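PDB 4Q8R: phosphate ABC transporter, phosphate-binding protein from Clostridium perfringens, which probably captures inorganic phosphate outside the cell membrane with high affinity and hands it to its ABC transporter for uptake. Local coordinates for residues I81-H86 with V185-V190; L94-I99 with Q136-F141; T108-L113 with N168-I173; V123-E126 with G130-D133; Q151-S156 with K160-G165. All coordinates share one frame; numbering follows the deposited sequence.

Contact 1: residues I81-H86 with V185-V190. With ZN (zinc ion), chain E.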
# COMPACT_ATOMS: atom_id res chain seq x y z
N ILE A 81 2.52 -3.92 5.02
CA ILE A 81 2.83 -2.50 5.17
C ILE A 81 4.03 -2.45 6.16
O ILE A 81 3.94 -2.91 7.32
CB ILE A 81 1.69 -1.70 5.74
CG1 ILE A 81 0.45 -1.76 4.79
CG2 ILE A 81 2.13 -0.25 6.01
CD1 ILE A 81 -0.77 -1.15 5.36
N ALA A 82 5.11 -1.88 5.68
CA ALA A 82 6.31 -1.65 6.47
C ALA A 82 6.24 -0.27 7.13
O ALA A 82 5.71 0.65 6.59
CB ALA A 82 7.53 -1.69 5.59
N LEU A 83 6.81 -0.22 8.32
CA LEU A 83 7.08 1.04 9.04
C LEU A 83 8.52 1.31 8.74
O LEU A 83 9.42 0.52 9.22
CB LEU A 83 6.98 0.89 10.54
CG LEU A 83 5.66 1.08 11.22
CD1 LEU A 83 5.22 2.48 11.01
CD2 LEU A 83 4.67 0.07 10.72
N ILE A 84 8.78 2.33 7.95
CA ILE A 84 10.14 2.62 7.52
C ILE A 84 10.75 3.77 8.28
O ILE A 84 10.07 4.79 8.56
CB ILE A 84 10.22 2.84 6.01
CG1 ILE A 84 9.22 3.89 5.50
CG2 ILE A 84 9.97 1.51 5.30
CD1 ILE A 84 9.60 4.41 4.15
N THR A 85 12.04 3.63 8.56
CA THR A 85 12.83 4.67 9.14
C THR A 85 13.96 4.99 8.18
O THR A 85 14.23 4.28 7.20
CB THR A 85 13.39 4.29 10.52
OG1 THR A 85 14.37 3.25 10.31
CG2 THR A 85 12.36 3.79 11.49
N HIS A 86 14.61 6.11 8.42
CA HIS A 86 15.89 6.37 7.79
C HIS A 86 16.89 5.23 8.12
O HIS A 86 16.84 4.61 9.17
CB HIS A 86 16.44 7.69 8.29
CG HIS A 86 17.43 8.34 7.42
ND1 HIS A 86 17.10 9.11 6.32
CD2 HIS A 86 18.79 8.33 7.47
CE1 HIS A 86 18.20 9.60 5.79
NE2 HIS A 86 19.23 9.09 6.43
N VAL A 185 11.27 -1.52 10.16
CA VAL A 185 11.39 -2.01 11.52
C VAL A 185 10.72 -3.36 11.69
O VAL A 185 9.80 -3.67 10.96
CB VAL A 185 10.83 -1.00 12.58
CG1 VAL A 185 11.48 0.36 12.43
CG2 VAL A 185 9.33 -0.87 12.47
N LYS A 186 11.20 -4.19 12.61
CA LYS A 186 10.42 -5.36 13.01
C LYS A 186 9.18 -4.84 13.71
O LYS A 186 9.23 -3.80 14.36
CB LYS A 186 11.18 -6.25 13.97
CG LYS A 186 12.37 -6.89 13.32
CD LYS A 186 13.18 -7.70 14.34
CE LYS A 186 14.47 -8.17 13.69
NZ LYS A 186 15.32 -8.83 14.71
N VAL A 187 8.08 -5.57 13.59
CA VAL A 187 6.86 -5.22 14.31
C VAL A 187 6.57 -6.34 15.30
O VAL A 187 6.44 -7.50 14.91
CB VAL A 187 5.69 -4.92 13.37
CG1 VAL A 187 4.44 -4.75 14.20
CG2 VAL A 187 6.00 -3.68 12.51
N ASP A 188 6.55 -6.03 16.58
CA ASP A 188 6.31 -6.98 17.63
C ASP A 188 7.39 -8.10 17.48
O ASP A 188 7.11 -9.30 17.61
CB ASP A 188 4.88 -7.60 17.56
CG ASP A 188 3.71 -6.64 18.05
OD1 ASP A 188 3.88 -5.58 18.62
OD2 ASP A 188 2.52 -7.00 17.93
N GLY A 189 8.61 -7.70 17.15
CA GLY A 189 9.73 -8.64 16.98
C GLY A 189 9.78 -9.48 15.72
O GLY A 189 10.69 -10.32 15.58
N VAL A 190 8.86 -9.21 14.76
CA VAL A 190 8.75 -9.95 13.51
C VAL A 190 9.25 -9.12 12.33
O VAL A 190 8.79 -8.00 12.10
CB VAL A 190 7.29 -10.33 13.24
CG1 VAL A 190 7.14 -11.09 11.95
CG2 VAL A 190 6.70 -11.12 14.41
ZN ZN E . 21.22 9.64 6.23
O HOH W 1 7.96 -2.73 9.16
O HOH W 2 21.07 11.79 5.91
O HOH W 3 22.23 9.77 7.92
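Leu83 and Val185 meet where the antiparallel strands 71-86 and 182-187 run side by side, their CA atoms 5.8 Å apart. One direct backbone bond joins the two segments, Val185 N to Leu83 O at 2.9 Å, nearly straight at 167° and almost along the C=O axis. Its counterpart is replaced by a water, which accepts from Leu83 N and donates to Val185 O at 2.7 Å, so the strands splay apart here with the water wedged between them. Beyond it the second strand ends in a type I' turn from Val187 to Val190, with Asp188 and Gly189 at its corners. Both strands belong to the central sheet of one lobe of the periplasmic-binding-protein fold. Val185 spreads its two methyls over the neighbouring strand: CG2, set between backbone N and carbonyl carbon by chi1 of -54°, presses on Leu83 CB at 3.5 Å, while CG1 meets Thr85 CG2 at 3.7 Å, the two side chains crossing at about a right angle. In one of its two conformers Leu83 also grazes Val187, CD2 to CG2 4.4 Å. At the end of the first segment His86 NE2 binds a zinc ion at 2.1 Å, along with two waters, and its ND1 is hydrogen-bonded to Val163 O.

Contact 2: residues L94-I99 with Q136-F141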
# COMPACT_ATOMS: atom_id res chain seq x y z
N LEU A 94 9.53 -2.25 16.87
CA LEU A 94 8.48 -1.53 17.59
C LEU A 94 7.26 -2.42 17.78
O LEU A 94 6.94 -3.22 16.88
CB LEU A 94 8.07 -0.27 16.82
CG LEU A 94 9.12 0.86 16.69
CD1 LEU A 94 8.70 1.95 15.75
CD2 LEU A 94 9.40 1.43 18.08
N THR A 95 6.57 -2.29 18.90
CA THR A 95 5.28 -2.97 19.11
C THR A 95 4.17 -2.12 18.43
O THR A 95 4.35 -0.90 18.16
CB THR A 95 4.99 -3.14 20.57
OG1 THR A 95 4.78 -1.81 21.14
CG2 THR A 95 6.11 -3.92 21.27
N LEU A 96 3.01 -2.72 18.14
CA LEU A 96 1.95 -1.95 17.54
C LEU A 96 1.55 -0.78 18.42
O LEU A 96 1.26 0.30 17.90
CB LEU A 96 0.73 -2.79 17.21
CG LEU A 96 0.78 -3.71 16.00
CD1 LEU A 96 -0.54 -4.46 15.93
CD2 LEU A 96 1.00 -2.91 14.73
N VAL A 97 1.53 -0.98 19.71
CA VAL A 97 1.15 0.10 20.62
C VAL A 97 2.20 1.21 20.65
O VAL A 97 1.84 2.43 20.78
CB VAL A 97 0.73 -0.39 21.97
CG1 VAL A 97 1.87 -0.95 22.85
CG2 VAL A 97 -0.06 0.72 22.73
N GLN A 98 3.51 0.85 20.56
CA GLN A 98 4.51 1.92 20.38
C GLN A 98 4.22 2.72 19.11
O GLN A 98 4.30 3.96 19.10
CB GLN A 98 5.93 1.39 20.32
CG GLN A 98 6.43 0.97 21.68
CD GLN A 98 7.79 0.31 21.59
OE1 GLN A 98 7.95 -0.59 20.79
NE2 GLN A 98 8.69 0.69 22.45
N ILE A 99 3.86 2.04 18.01
CA ILE A 99 3.59 2.72 16.76
C ILE A 99 2.36 3.68 16.94
O ILE A 99 2.37 4.81 16.46
CB ILE A 99 3.38 1.70 15.61
CG1 ILE A 99 4.68 0.98 15.37
CG2 ILE A 99 2.97 2.40 14.31
CD1 ILE A 99 4.53 -0.35 14.65
N GLN A 136 -4.06 2.61 9.89
CA GLN A 136 -4.76 3.14 11.06
C GLN A 136 -5.66 2.15 11.75
O GLN A 136 -5.70 2.04 12.97
CB GLN A 136 -5.53 4.42 10.69
CG GLN A 136 -4.60 5.53 10.31
CD GLN A 136 -5.24 6.82 9.87
OE1 GLN A 136 -4.56 7.84 9.73
NE2 GLN A 136 -6.51 6.75 9.48
N GLU A 137 -6.32 1.31 10.95
CA GLU A 137 -7.17 0.24 11.43
C GLU A 137 -6.39 -0.78 12.24
O GLU A 137 -6.80 -1.20 13.29
CB GLU A 137 -7.90 -0.45 10.24
CG GLU A 137 -8.94 -1.45 10.73
CD GLU A 137 -9.90 -1.95 9.66
OE1 GLU A 137 -10.41 -3.07 9.82
OE2 GLU A 137 -10.17 -1.22 8.68
N ILE A 138 -5.24 -1.19 11.72
CA ILE A 138 -4.47 -2.24 12.37
C ILE A 138 -3.73 -1.75 13.62
O ILE A 138 -3.77 -2.40 14.68
CB ILE A 138 -3.48 -2.89 11.42
CG1 ILE A 138 -4.30 -3.63 10.36
CG2 ILE A 138 -2.53 -3.84 12.18
CD1 ILE A 138 -3.54 -4.12 9.16
N VAL A 139 -3.09 -0.57 13.49
CA VAL A 139 -2.38 0.09 14.62
C VAL A 139 -3.38 0.50 15.69
O VAL A 139 -3.09 0.38 16.88
CB VAL A 139 -1.52 1.25 14.11
CG1 VAL A 139 -0.90 2.07 15.26
CG2 VAL A 139 -0.43 0.68 13.17
N GLY A 140 -4.57 0.93 15.26
CA GLY A 140 -5.64 1.15 16.19
C GLY A 140 -5.92 2.58 16.60
O GLY A 140 -6.12 2.87 17.78
N PHE A 141 -5.85 3.46 15.65
CA PHE A 141 -6.21 4.87 15.86
C PHE A 141 -7.07 5.38 14.72
O PHE A 141 -7.00 4.89 13.62
CB PHE A 141 -4.98 5.80 16.16
CG PHE A 141 -4.06 6.01 15.03
CD1 PHE A 141 -3.08 4.99 14.67
CD2 PHE A 141 -4.10 7.14 14.27
CE1 PHE A 141 -2.23 5.17 13.62
CE2 PHE A 141 -3.24 7.32 13.19
CZ PHE A 141 -2.28 6.32 12.87
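Leu96 and Ile99, one turn apart at the start of helix 96-103, receive Val139 from the last turn of helix 130-139. With chi1 of 173°, Val139 straddles Ile99 CG2 with both methyls, CG1 and CG2 each 4.0 Å from it. CG1 also lies 3.8 Å from the backbone oxygen Leu96 O, and CG2 reaches, more loosely, Leu96 CD2. The branch of Ile99 that does the touching is its CG2 methyl, held anti to the backbone N while CG1 lies anti to the carbonyl carbon (chi1 -66°); the Ile99 and Val139 side chains cross at about a right angle. Leu96 is extended at chi2 (178°), and its CD1 methyl reaches Ile138 O at 4.0 Å. Behind this surface a capping box begins the first helix: Gln98 N donates to Thr95 OG1 at 3.0 Å, and Thr95 N returns a bond to Gln98 OE1 at 2.9 Å, in the carbonyl plane on a lone pair. Near Gly140, whose phi is positive, Gln136 O accepts from both Gly140 N and Phe141 N, which approach from opposite faces of its plane. No hydrogen bond or charge pair joins the two segments, which meet through methyls resting on one another and on two backbone oxygens; such apolar packing has little directional preference.

Contact 3: residues T108-L113 with N168-I173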
# COMPACT_ATOMS: atom_id res chain seq x y z
N THR A 108 7.11 11.46 21.28
CA THR A 108 7.54 12.47 20.37
C THR A 108 9.06 12.56 20.12
O THR A 108 9.49 13.37 19.32
CB THR A 108 7.08 13.86 20.91
OG1 THR A 108 7.61 14.06 22.21
CG2 THR A 108 5.56 13.93 20.97
N ASN A 109 9.85 11.77 20.87
CA ASN A 109 11.31 11.82 20.78
C ASN A 109 11.78 10.37 20.67
O ASN A 109 11.24 9.52 21.39
CB ASN A 109 11.90 12.49 22.03
CG ASN A 109 13.41 12.71 21.94
OD1 ASN A 109 14.20 11.76 21.91
ND2 ASN A 109 13.80 13.93 21.84
N TRP A 110 12.76 10.09 19.79
CA TRP A 110 13.20 8.74 19.61
C TRP A 110 13.78 8.11 20.85
O TRP A 110 13.77 6.87 20.99
CB TRP A 110 14.21 8.66 18.46
CG TRP A 110 13.63 8.86 17.09
CD1 TRP A 110 13.62 9.98 16.33
CD2 TRP A 110 12.96 7.82 16.32
NE1 TRP A 110 12.98 9.72 15.14
CE2 TRP A 110 12.55 8.41 15.12
CE3 TRP A 110 12.68 6.48 16.56
CZ2 TRP A 110 11.89 7.67 14.12
CZ3 TRP A 110 12.05 5.76 15.60
CH2 TRP A 110 11.60 6.36 14.42
N LYS A 111 14.22 8.91 21.80
CA LYS A 111 14.71 8.39 23.03
C LYS A 111 13.67 7.67 23.90
O LYS A 111 13.98 6.81 24.70
CB LYS A 111 15.17 9.53 23.86
CG LYS A 111 16.53 9.71 23.77
CD LYS A 111 17.13 8.93 24.84
CE LYS A 111 18.44 9.58 25.05
NZ LYS A 111 19.18 8.89 26.11
N GLU A 112 12.41 8.05 23.69
CA GLU A 112 11.32 7.43 24.34
C GLU A 112 11.07 6.02 23.82
O GLU A 112 10.23 5.32 24.36
CB GLU A 112 10.04 8.26 24.18
CG GLU A 112 10.04 9.60 24.87
CD GLU A 112 8.80 10.45 24.53
OE1 GLU A 112 7.83 10.45 25.36
OE2 GLU A 112 8.79 11.07 23.47
N LEU A 113 11.83 5.62 22.80
CA LEU A 113 11.79 4.30 22.24
C LEU A 113 13.14 3.63 22.33
O LEU A 113 13.35 2.58 21.77
CB LEU A 113 11.39 4.38 20.75
CG LEU A 113 10.05 5.02 20.45
CD1 LEU A 113 9.96 5.43 19.03
CD2 LEU A 113 8.91 4.11 20.82
N ASN A 168 15.30 11.59 11.13
CA ASN A 168 14.42 11.36 12.20
C ASN A 168 13.00 10.98 11.82
O ASN A 168 12.15 10.94 12.67
CB ASN A 168 14.41 12.58 13.08
CG ASN A 168 15.77 12.80 13.71
OD1 ASN A 168 16.35 11.85 14.21
ND2 ASN A 168 16.25 13.99 13.67
N ALA A 169 12.78 10.74 10.52
CA ALA A 169 11.45 10.44 10.05
C ALA A 169 11.02 8.97 10.25
O ALA A 169 11.85 8.02 10.27
CB ALA A 169 11.39 10.79 8.60
N ILE A 170 9.72 8.76 10.27
CA ILE A 170 9.12 7.46 10.26
C ILE A 170 7.90 7.57 9.32
O ILE A 170 7.15 8.59 9.35
CB ILE A 170 8.76 6.97 11.65
CG1 ILE A 170 8.25 5.54 11.60
CG2 ILE A 170 7.71 7.90 12.38
CD1 ILE A 170 8.11 4.85 12.94
N GLY A 171 7.70 6.56 8.47
CA GLY A 171 6.52 6.51 7.59
C GLY A 171 6.09 5.08 7.40
O GLY A 171 6.68 4.18 7.94
N TYR A 172 5.02 4.88 6.61
CA TYR A 172 4.53 3.55 6.31
C TYR A 172 4.32 3.43 4.82
O TYR A 172 3.94 4.34 4.14
CB TYR A 172 3.29 3.23 7.10
CG TYR A 172 2.19 4.30 7.01
CD1 TYR A 172 1.37 4.41 5.87
CD2 TYR A 172 1.95 5.17 8.08
CE1 TYR A 172 0.34 5.36 5.84
CE2 TYR A 172 0.97 6.13 8.00
CZ TYR A 172 0.19 6.22 6.90
OH TYR A 172 -0.82 7.15 6.83
N ILE A 173 4.59 2.24 4.31
CA ILE A 173 4.61 2.02 2.89
C ILE A 173 4.51 0.55 2.56
O ILE A 173 4.94 -0.29 3.33
CB ILE A 173 5.91 2.58 2.33
CG1 ILE A 173 5.83 2.85 0.85
CG2 ILE A 173 7.13 1.67 2.65
CD1 ILE A 173 6.97 3.66 0.33
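The loop that leads from helix 96-103 to strand 121-125 tucks a tryptophan against the start of strand 169-174, at the edge of one lobe of the binding-protein fold. Trp110 sits in a short 3-10 turn, and its indole NE1 donates to Asn168 O at 2.9 Å with an N-H...O angle of 153°. The oxygen lies exactly in the ring plane, at the edge of the indole, but the donor stands 38° out of the carbonyl plane, so no lone pair is met head-on. The side chain of Asn168 crosses the indole obliquely, its amide turned 37° from the ring, with OD1 3.9 Å from Trp110 CD1. Further round the six-membered ring, CH2 packs on Ile170 CB at 4.0 Å and lies close to the CD1 methyl of the same residue. The strand that receives the indole is an inner one of the mixed sheet, flanked by strands 71-86 and 121-125, and Thr85 of the former also touches the indole. Within the loop the turn is tied down by side chains. Asn109 OD1 accepts from Lys111 N at 2.9 Å, an Asx turn, and takes a second bond from Ala118 N. Glu112 folds back so that its OE2 grips two amides, Thr108 N at 2.8 Å from the syn side and Asn109 N at 2.9 Å nearly along the C-O axis.

Contact 4: residues V123-E126 with G130-D133. With PO4 (phosphate ion), chain B.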
# COMPACT_ATOMS: atom_id res chain seq x y z
N VAL A 123 5.39 10.84 9.59
CA VAL A 123 4.91 10.99 8.24
C VAL A 123 3.72 10.08 8.00
O VAL A 123 3.77 8.88 8.23
CB VAL A 123 6.01 10.78 7.14
CG1 VAL A 123 5.54 11.26 5.79
CG2 VAL A 123 7.31 11.47 7.53
N SER A 124 2.65 10.70 7.48
CA SER A 124 1.41 10.02 7.13
C SER A 124 1.15 10.24 5.66
O SER A 124 1.72 11.16 5.02
CB SER A 124 0.18 10.56 7.90
OG SER A 124 0.28 10.23 9.26
N ARG A 125 0.35 9.32 5.08
CA ARG A 125 -0.13 9.48 3.74
C ARG A 125 -1.33 10.48 3.75
O ARG A 125 -1.87 10.80 4.82
CB ARG A 125 -0.55 8.15 3.18
CG ARG A 125 0.64 7.26 2.75
CD ARG A 125 1.33 7.75 1.49
NE ARG A 125 0.39 7.87 0.38
CZ ARG A 125 -0.18 6.84 -0.27
NH1 ARG A 125 0.28 5.60 -0.08
NH2 ARG A 125 -1.14 7.07 -1.16
N GLU A 126 -1.69 10.95 2.57
CA GLU A 126 -2.85 11.81 2.36
C GLU A 126 -4.16 11.05 2.59
O GLU A 126 -4.23 9.84 2.50
CB GLU A 126 -2.83 12.35 0.96
CG GLU A 126 -3.27 11.40 -0.17
CD GLU A 126 -2.33 10.25 -0.48
OE1 GLU A 126 -1.18 10.18 0.03
OE2 GLU A 126 -2.78 9.42 -1.32
N GLY A 130 -5.28 4.03 0.63
CA GLY A 130 -5.66 2.77 1.18
C GLY A 130 -4.66 2.28 2.27
O GLY A 130 -5.07 1.64 3.27
N THR A 131 -3.38 2.58 2.07
CA THR A 131 -2.35 2.24 3.06
C THR A 131 -2.64 2.95 4.38
O THR A 131 -2.58 2.34 5.44
CB THR A 131 -0.96 2.57 2.52
OG1 THR A 131 -0.87 2.10 1.16
CG2 THR A 131 0.15 2.01 3.43
N ARG A 132 -3.00 4.24 4.29
CA ARG A 132 -3.33 4.98 5.52
C ARG A 132 -4.53 4.33 6.25
O ARG A 132 -4.52 4.12 7.46
CB ARG A 132 -3.63 6.42 5.20
CG ARG A 132 -4.12 7.24 6.41
CD ARG A 132 -4.01 8.70 6.12
NE ARG A 132 -4.65 9.48 7.22
CZ ARG A 132 -4.75 10.80 7.27
NH1 ARG A 132 -4.25 11.54 6.32
NH2 ARG A 132 -5.43 11.37 8.25
N ASP A 133 -5.58 3.98 5.49
CA ASP A 133 -6.74 3.37 6.06
C ASP A 133 -6.42 2.06 6.81
O ASP A 133 -6.81 1.83 7.96
CB ASP A 133 -7.78 3.13 4.99
CG ASP A 133 -9.01 2.42 5.50
OD1 ASP A 133 -9.10 1.18 5.54
OD2 ASP A 133 -9.93 3.14 5.85
P PO4 B . -2.50 3.79 -1.71
O1 PO4 B . -4.03 3.84 -1.82
O2 PO4 B . -1.84 4.77 -2.66
O3 PO4 B . -2.07 3.94 -0.25
O4 PO4 B . -2.07 2.33 -2.10
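Arg125, near the end of strand 121-125, faces Arg132 in the first turn of helix 130-139, their CA atoms 5.8 Å apart. The two arginines diverge from touching CB atoms. Arg132 runs extended across the end of the strand segment, and its NH1 donates to Arg125 O at 2.9 Å, the oxygen lying near the guanidinium edge but tilted 24° from its plane. Arg125 instead folds over, bent at chi2 (-72°) and chi3 (-57°), and so carries its guanidinium to the phosphate. Arg125 NH2 donates to phosphate O2 at 2.8 Å, whereas its NH1 makes only a weak bond to O3. The next residue holds this guanidinium side-on: Arg125 NE meets Glu126 OE1 at 2.8 Å and NH2 meets OE2, a two-point salt bridge close to the guanidinium plane that fixes its rotation and probably tempers its charge. From the helix start, Gly130 N donates to phosphate O1 at 2.8 Å and Thr131 N to O3 at 3.0 Å; Thr131 OG1 donates to O3 as well, at 2.6 Å. The anion thus rests on the N-terminus of a helix, whose dipole would favour it. Ser11, Ser41 and Ser59 are among the hydroxyls that complete the site. Strand, loop and helix open the beta-alpha-beta unit that continues into strand 151-153, which lies beside strand 121-125, while Tyr172 of strand 169-174 packs on Thr131 and Arg132.

Contact 5: residues Q151-S156 with K160-G165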
# COMPACT_ATOMS: atom_id res chain seq x y z
N GLN A 151 3.66 15.17 9.19
CA GLN A 151 3.83 15.58 7.82
C GLN A 151 2.88 14.70 6.96
O GLN A 151 2.61 13.57 7.36
CB GLN A 151 5.26 15.29 7.33
CG GLN A 151 6.28 16.02 8.15
CD GLN A 151 6.10 17.49 8.01
OE1 GLN A 151 6.13 18.02 6.88
NE2 GLN A 151 5.90 18.18 9.12
N ILE A 152 2.35 15.24 5.89
CA ILE A 152 1.54 14.54 4.99
C ILE A 152 2.30 14.43 3.69
O ILE A 152 2.66 15.46 3.06
CB ILE A 152 0.16 15.22 4.79
CG1 ILE A 152 -0.48 15.39 6.14
CG2 ILE A 152 -0.68 14.41 3.75
CD1 ILE A 152 -0.91 14.15 6.79
N SER A 153 2.45 13.19 3.23
CA SER A 153 3.10 12.94 1.93
C SER A 153 2.08 12.33 0.97
O SER A 153 1.38 11.33 1.34
CB SER A 153 4.24 11.91 2.07
OG SER A 153 5.36 12.46 2.72
N ASP A 154 2.04 12.84 -0.24
CA ASP A 154 1.06 12.45 -1.21
C ASP A 154 1.64 11.34 -2.06
O ASP A 154 2.43 11.60 -2.96
CB ASP A 154 0.68 13.66 -2.07
CG ASP A 154 -0.55 13.43 -2.90
OD1 ASP A 154 -1.17 12.33 -2.88
OD2 ASP A 154 -0.92 14.43 -3.55
N GLY A 155 1.27 10.14 -1.72
CA GLY A 155 1.61 8.98 -2.46
C GLY A 155 2.81 8.21 -1.88
O GLY A 155 3.61 8.73 -1.11
N SER A 156 2.88 6.91 -2.21
CA SER A 156 3.95 6.02 -1.73
C SER A 156 5.32 6.61 -2.02
O SER A 156 6.23 6.53 -1.18
CB SER A 156 3.84 4.66 -2.42
OG SER A 156 2.70 3.93 -2.02
N LYS A 160 8.31 7.61 0.86
CA LYS A 160 9.63 7.02 0.84
C LYS A 160 10.71 8.14 0.75
O LYS A 160 11.70 8.11 1.48
CB LYS A 160 9.77 6.09 -0.38
CG LYS A 160 11.09 5.35 -0.50
CD LYS A 160 10.97 4.34 -1.61
CE LYS A 160 12.27 3.62 -1.80
NZ LYS A 160 12.21 2.62 -2.89
N SER A 161 10.51 9.10 -0.14
CA SER A 161 11.46 10.19 -0.36
C SER A 161 11.63 11.00 0.92
O SER A 161 12.74 11.36 1.29
CB SER A 161 11.00 11.09 -1.48
OG SER A 161 11.13 10.48 -2.75
N LEU A 162 10.54 11.27 1.61
CA LEU A 162 10.66 12.03 2.87
C LEU A 162 11.54 11.31 3.92
O LEU A 162 12.45 11.92 4.55
CB LEU A 162 9.28 12.41 3.40
CG LEU A 162 9.23 13.69 4.23
CD1 LEU A 162 9.82 14.83 3.46
CD2 LEU A 162 7.81 13.99 4.70
N VAL A 163 11.30 10.02 4.08
CA VAL A 163 12.02 9.19 5.02
C VAL A 163 13.50 9.10 4.57
O VAL A 163 14.42 9.25 5.39
CB VAL A 163 11.37 7.83 5.20
CG1 VAL A 163 12.25 6.90 6.03
CG2 VAL A 163 10.00 7.95 5.83
N GLN A 164 13.72 8.95 3.27
CA GLN A 164 15.07 8.96 2.73
C GLN A 164 15.81 10.25 3.04
O GLN A 164 17.04 10.24 3.13
CB GLN A 164 15.14 8.77 1.23
CG GLN A 164 14.80 7.38 0.77
CD GLN A 164 14.61 7.29 -0.75
OE1 GLN A 164 14.16 8.25 -1.39
NE2 GLN A 164 15.00 6.16 -1.35
N GLY A 165 15.06 11.35 3.16
CA GLY A 165 15.64 12.66 3.32
C GLY A 165 15.77 13.20 4.73
O GLY A 165 16.26 14.34 4.92
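In the conformer described, Leu162 has chi1 of -152° and chi2 of 54°, which swing its CD2 methyl out from the helix toward Ser153 and Gln151 on the strand before it. Ser153 OG points at the leucine, 3.5 Å from Leu162 CD2 and 4.0 Å from Leu162 CB. The same methyl also rests on Gln151 CB at 3.9 Å. One methyl therefore spans two strand residues whose side chains lie on the same side of the strand, while Ile152 between them points to the other face. Gln151 makes the contact with its CB rather than with its amide. This is the passage from a beta strand into the following helix in the alpha/beta lobe: strand 151-153 lies parallel to strand 121-125, and Leu162 also packs on Val123 of that strand. The helix begins after Gly155, its N-cap residue, whose phi is positive and whose N donates to Glu126 OE1. In the first turn Lys160 N bonds to Ser156 O at 3.1 Å, nearly straight at 168°, an ordinary helical i to i+4 bond. Lys160 CB approaches the same oxygen at 3.7 Å, and the rest of the side chain runs fully extended away from Ser156, where NZ forms a salt bridge with Asp179 and a hydrogen bond with Tyr177 O. Ser156 OG turns to Thr12, one of the residues that hold the phosphate.

All five contacts belong to one lobe, and contact 4 supplies part of the phosphate site. Contact 5 lies beside it, centres 10 Å apart: backbone bonds such as Ser153 N to Ser124 O (2.8 Å) join their strands. In contact 5 the side chain of Ser156 is about 5 Å from the phosphate. Strand 169-174 of contact 3 pairs on its two sides, through Val123 N to Ile170 O at 2.9 Å and Ile84 N to Gly171 O at 2.8 Å, the latter leading to contact 1. Tyr172 OH also bonds to Arg125 N. Contact 2 shares helix 130-139 with contact 4, at its far end, and meets contact 1 where Asp188 N probably bonds to Leu94 O. Contacts 2 and 5 do not touch, their nearest atoms about 8 Å apart.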